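Local coordinates for hypothetical protein Atu2299 (PDB 2HLY), which is of unknown function, though its family, DUF2026, is grouped with the papain-like (clan CA) peptidases, at residues Q27-P31 with A32-M36; Y17-I20 with N21-I25. All blocks are in the same frame, centred on the assembly; numbering follows the deposited sequence.

Contact 1. Residues Q27-P31 with A32-M36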
# COMPACT_ATOMS: atom_id res chain seq x y z
N GLN A 27 2.97 11.48 10.45
CA GLN A 27 3.15 12.37 9.30
C GLN A 27 1.85 13.02 8.84
O GLN A 27 1.87 14.04 8.16
CB GLN A 27 3.78 11.56 8.16
CG GLN A 27 4.57 12.37 7.17
CD GLN A 27 5.93 11.74 6.88
OE1 GLN A 27 6.11 10.53 7.01
NE2 GLN A 27 6.89 12.58 6.50
N ASN A 28 0.71 12.43 9.22
CA ASN A 28 -0.61 12.85 8.74
C ASN A 28 -0.64 13.10 7.22
O ASN A 28 -1.08 14.16 6.76
CB ASN A 28 -1.15 14.05 9.52
CG ASN A 28 -2.67 14.16 9.43
OD1 ASN A 28 -3.37 13.15 9.32
ND2 ASN A 28 -3.19 15.39 9.47
N ALA A 29 -0.16 12.12 6.47
CA ALA A 29 -0.09 12.19 5.01
C ALA A 29 -1.48 12.16 4.37
O ALA A 29 -2.38 11.49 4.86
CB ALA A 29 0.74 11.04 4.47
N ASP A 30 -1.62 12.89 3.26
CA ASP A 30 -2.81 12.83 2.41
C ASP A 30 -2.87 11.47 1.73
O ASP A 30 -1.86 10.77 1.67
CB ASP A 30 -2.78 13.95 1.36
CG ASP A 30 -1.65 13.76 0.35
OD1 ASP A 30 -1.87 13.09 -0.69
OD2 ASP A 30 -0.53 14.27 0.60
N PRO A 31 -4.06 11.06 1.22
CA PRO A 31 -4.19 9.74 0.58
C PRO A 31 -3.18 9.40 -0.52
O PRO A 31 -2.72 8.25 -0.62
CB PRO A 31 -5.61 9.78 -0.01
CG PRO A 31 -6.35 10.70 0.90
CD PRO A 31 -5.36 11.77 1.27
N ALA A 32 -2.85 10.37 -1.38
CA ALA A 32 -1.92 10.10 -2.47
C ALA A 32 -0.53 9.83 -1.93
O ALA A 32 0.10 8.82 -2.31
CB ALA A 32 -1.89 11.24 -3.51
N SER A 33 -0.06 10.70 -1.03
CA SER A 33 1.25 10.49 -0.40
C SER A 33 1.25 9.19 0.39
O SER A 33 2.19 8.41 0.28
CB SER A 33 1.64 11.66 0.49
OG SER A 33 1.69 12.84 -0.29
N ALA A 34 0.20 8.94 1.15
CA ALA A 34 0.12 7.66 1.89
C ALA A 34 0.34 6.47 0.94
O ALA A 34 1.11 5.55 1.25
CB ALA A 34 -1.18 7.55 2.64
N SER A 35 -0.33 6.48 -0.22
CA SER A 35 -0.21 5.34 -1.15
C SER A 35 1.22 5.21 -1.67
O SER A 35 1.69 4.10 -1.93
CB SER A 35 -1.20 5.46 -2.33
OG SER A 35 -0.73 6.39 -3.29
N MET A 36 1.91 6.35 -1.81
CA MET A 36 3.30 6.34 -2.24
C MET A 36 4.19 5.63 -1.23
O MET A 36 5.11 4.90 -1.62
CB MET A 36 3.79 7.77 -2.51
CG MET A 36 3.06 8.39 -3.70
SD MET A 36 3.36 10.17 -3.82
CE MET A 36 5.11 10.20 -4.26
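Asp30 and Ser33 meet through both oxygens of one carboxylate, each oxygen taking a different group of the serine. OD1 of Asp30 accepts the backbone N-H of Ser33, with 3.0 Å between Asp30 OD1 and Ser33 N; the bond is nearly straight at 168°, yet the donor arrives from above the carboxylate plane. OD2 of Asp30 takes the hydroxyl, Ser33 OG lying 2.8 Å away on its syn side, somewhat out of the carboxylate plane. The aspartate reaches this place because its CG sits between the backbone N and carbonyl carbon (chi1 66°), which folds the acid back over the first turn. In Ser33, OG stands beside the backbone N and anti to the carbonyl carbon (chi1 -59°), on the same side as the N-H, and the two bonds to OD1 and OD2 together hold the carboxylate against rotation.

Asp30 is thus the N-cap of helix 31-50, with Pro31 as the first helical residue; a proline fits there, since its missing N-H is not called on by the helix. An acidic cap would be expected to interact favourably with the positive end of the helix dipole. The first main-chain bond of the turn runs from Ala34 N to Asp30 O (2.8 Å), followed by Ser35 N to Pro31 O. Beside the cap, the methyl of Ala29 packs loosely on the turn, its CB 4.1 Å from Ser33 CB. Further along, Ser35 turns OG back to Ala32 O (2.7 Å), a carbonyl that also receives Met36 N. The same hydroxyl bonds to Cys90 N, tying the helix to strand 89-94.

Contact 2. Residues Y17-I20 with N21-I25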
# COMPACT_ATOMS: atom_id res chain seq x y z
N TYR A 17 1.39 -3.96 6.32
CA TYR A 17 0.52 -2.80 6.47
C TYR A 17 0.74 -2.16 7.84
O TYR A 17 0.93 -0.94 7.94
CB TYR A 17 -0.97 -3.14 6.26
CG TYR A 17 -1.87 -2.05 6.82
CD1 TYR A 17 -2.14 -0.89 6.08
CD2 TYR A 17 -2.38 -2.14 8.12
CE1 TYR A 17 -2.92 0.13 6.62
CE2 TYR A 17 -3.17 -1.12 8.67
CZ TYR A 17 -3.43 0.01 7.91
OH TYR A 17 -4.19 1.04 8.44
N ARG A 18 0.73 -2.97 8.90
CA ARG A 18 0.86 -2.43 10.26
C ARG A 18 2.18 -1.68 10.46
O ARG A 18 2.17 -0.57 11.01
CB ARG A 18 0.69 -3.53 11.30
CG ARG A 18 0.40 -2.98 12.70
CD ARG A 18 0.28 -4.11 13.72
NE ARG A 18 -0.81 -5.06 13.43
CZ ARG A 18 -2.09 -4.88 13.73
NH1 ARG A 18 -2.49 -3.76 14.34
NH2 ARG A 18 -2.99 -5.82 13.42
N VAL A 19 3.27 -2.25 9.96
CA VAL A 19 4.59 -1.62 10.08
C VAL A 19 4.60 -0.25 9.39
O VAL A 19 5.01 0.75 9.98
CB VAL A 19 5.70 -2.53 9.52
CG1 VAL A 19 7.01 -1.75 9.30
CG2 VAL A 19 5.90 -3.71 10.47
N ILE A 20 4.15 -0.22 8.14
CA ILE A 20 4.20 1.02 7.37
C ILE A 20 3.27 2.06 7.99
O ILE A 20 3.63 3.24 8.13
CB ILE A 20 3.84 0.77 5.89
CG1 ILE A 20 4.80 -0.26 5.28
CG2 ILE A 20 3.83 2.11 5.12
CD1 ILE A 20 4.39 -0.76 3.90
N ASN A 21 2.07 1.62 8.37
CA ASN A 21 1.11 2.53 9.00
C ASN A 21 1.68 3.15 10.26
O ASN A 21 1.50 4.34 10.54
CB ASN A 21 -0.17 1.79 9.35
CG ASN A 21 -1.28 2.72 9.73
OD1 ASN A 21 -1.59 3.67 8.99
ND2 ASN A 21 -1.86 2.50 10.91
N SER A 22 2.38 2.33 11.04
CA SER A 22 2.94 2.77 12.31
C SER A 22 4.00 3.85 12.11
O SER A 22 4.10 4.80 12.90
CB SER A 22 3.53 1.58 13.06
OG SER A 22 2.53 0.61 13.33
N LEU A 23 4.78 3.71 11.04
CA LEU A 23 5.83 4.68 10.71
C LEU A 23 5.27 5.98 10.11
O LEU A 23 5.87 7.06 10.26
CB LEU A 23 6.84 4.04 9.75
CG LEU A 23 7.74 2.97 10.38
CD1 LEU A 23 8.46 2.15 9.32
CD2 LEU A 23 8.75 3.65 11.32
N LEU A 24 4.13 5.88 9.46
CA LEU A 24 3.54 7.00 8.76
C LEU A 24 2.63 7.84 9.59
O LEU A 24 2.37 8.94 9.25
CB LEU A 24 2.67 6.50 7.68
CG LEU A 24 3.40 6.19 6.44
CD1 LEU A 24 4.31 7.33 6.08
CD2 LEU A 24 4.14 4.98 6.58
N ILE A 25 2.05 7.24 10.59
CA ILE A 25 0.88 7.85 11.25
C ILE A 25 1.16 9.29 11.75
O ILE A 25 0.30 10.17 11.61
CB ILE A 25 0.24 6.91 12.32
CG1 ILE A 25 -1.13 7.43 12.77
CG2 ILE A 25 1.17 6.69 13.49
CD1 ILE A 25 -2.13 7.62 11.64
O HOH W 1 -3.44 4.18 7.38
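From Tyr17 to Leu23 the backbone keeps the i to i+4 bonding of an alpha helix, with Asn21 N 2.8 Å from Tyr17 O and Ser22 N 2.9 Å from Arg18 O. Side chains one turn apart run alongside each other. Asn21 lays its CB over one face of the Tyr17 ring, 4.2 Å from the ring centroid and displaced toward the rim, a CH-pi contact. CG is anti to the backbone N in both residues (chi1 163° for Tyr17, -169° for Asn21), which sends the two side chains off side by side. The amide and ring planes lie only 14° apart. Asn21 OD1 accepts a bond from a water 2.5 Å away, which is also weakly linked to Tyr17 OH, while Asn21 ND2 bonds to Thr199 OG1. This is the last part of helix 10-24, packed between helices 31-50 and 160-172: the Phe38 ring meets that of Tyr17 with the two planes nearly parallel. Ser22 OG bends back to Arg18 O at 2.6 Å, from the face of the carbonyl opposite Ser22 N, and also meets Thr199 N. On the side of helix 160-172, Val19 CG1 touches Leu23 CD1 at 4.2 Å, with Leu23 reaching Met165, Val168 and Ala169.

Overall arrangement
Contact 2 comes first along the chain, on the last turns of helix 10-24, and contact 1 follows directly, where the connecting loop gives way to helix 31-50. Their centres lie about 11 Å apart, and each is about 10 Å from the centre of the chain. The two share no touch beyond their adjoining sequence, but the helices themselves meet: Leu24 touches Tyr37 and Ile20 touches Phe41, both on helix 31-50. Through contact 1 that second helix also reaches the four-stranded antiparallel sheet. The pair therefore marks the end of one helix and the start of the next in a packed helical pair within the DUF2026 range.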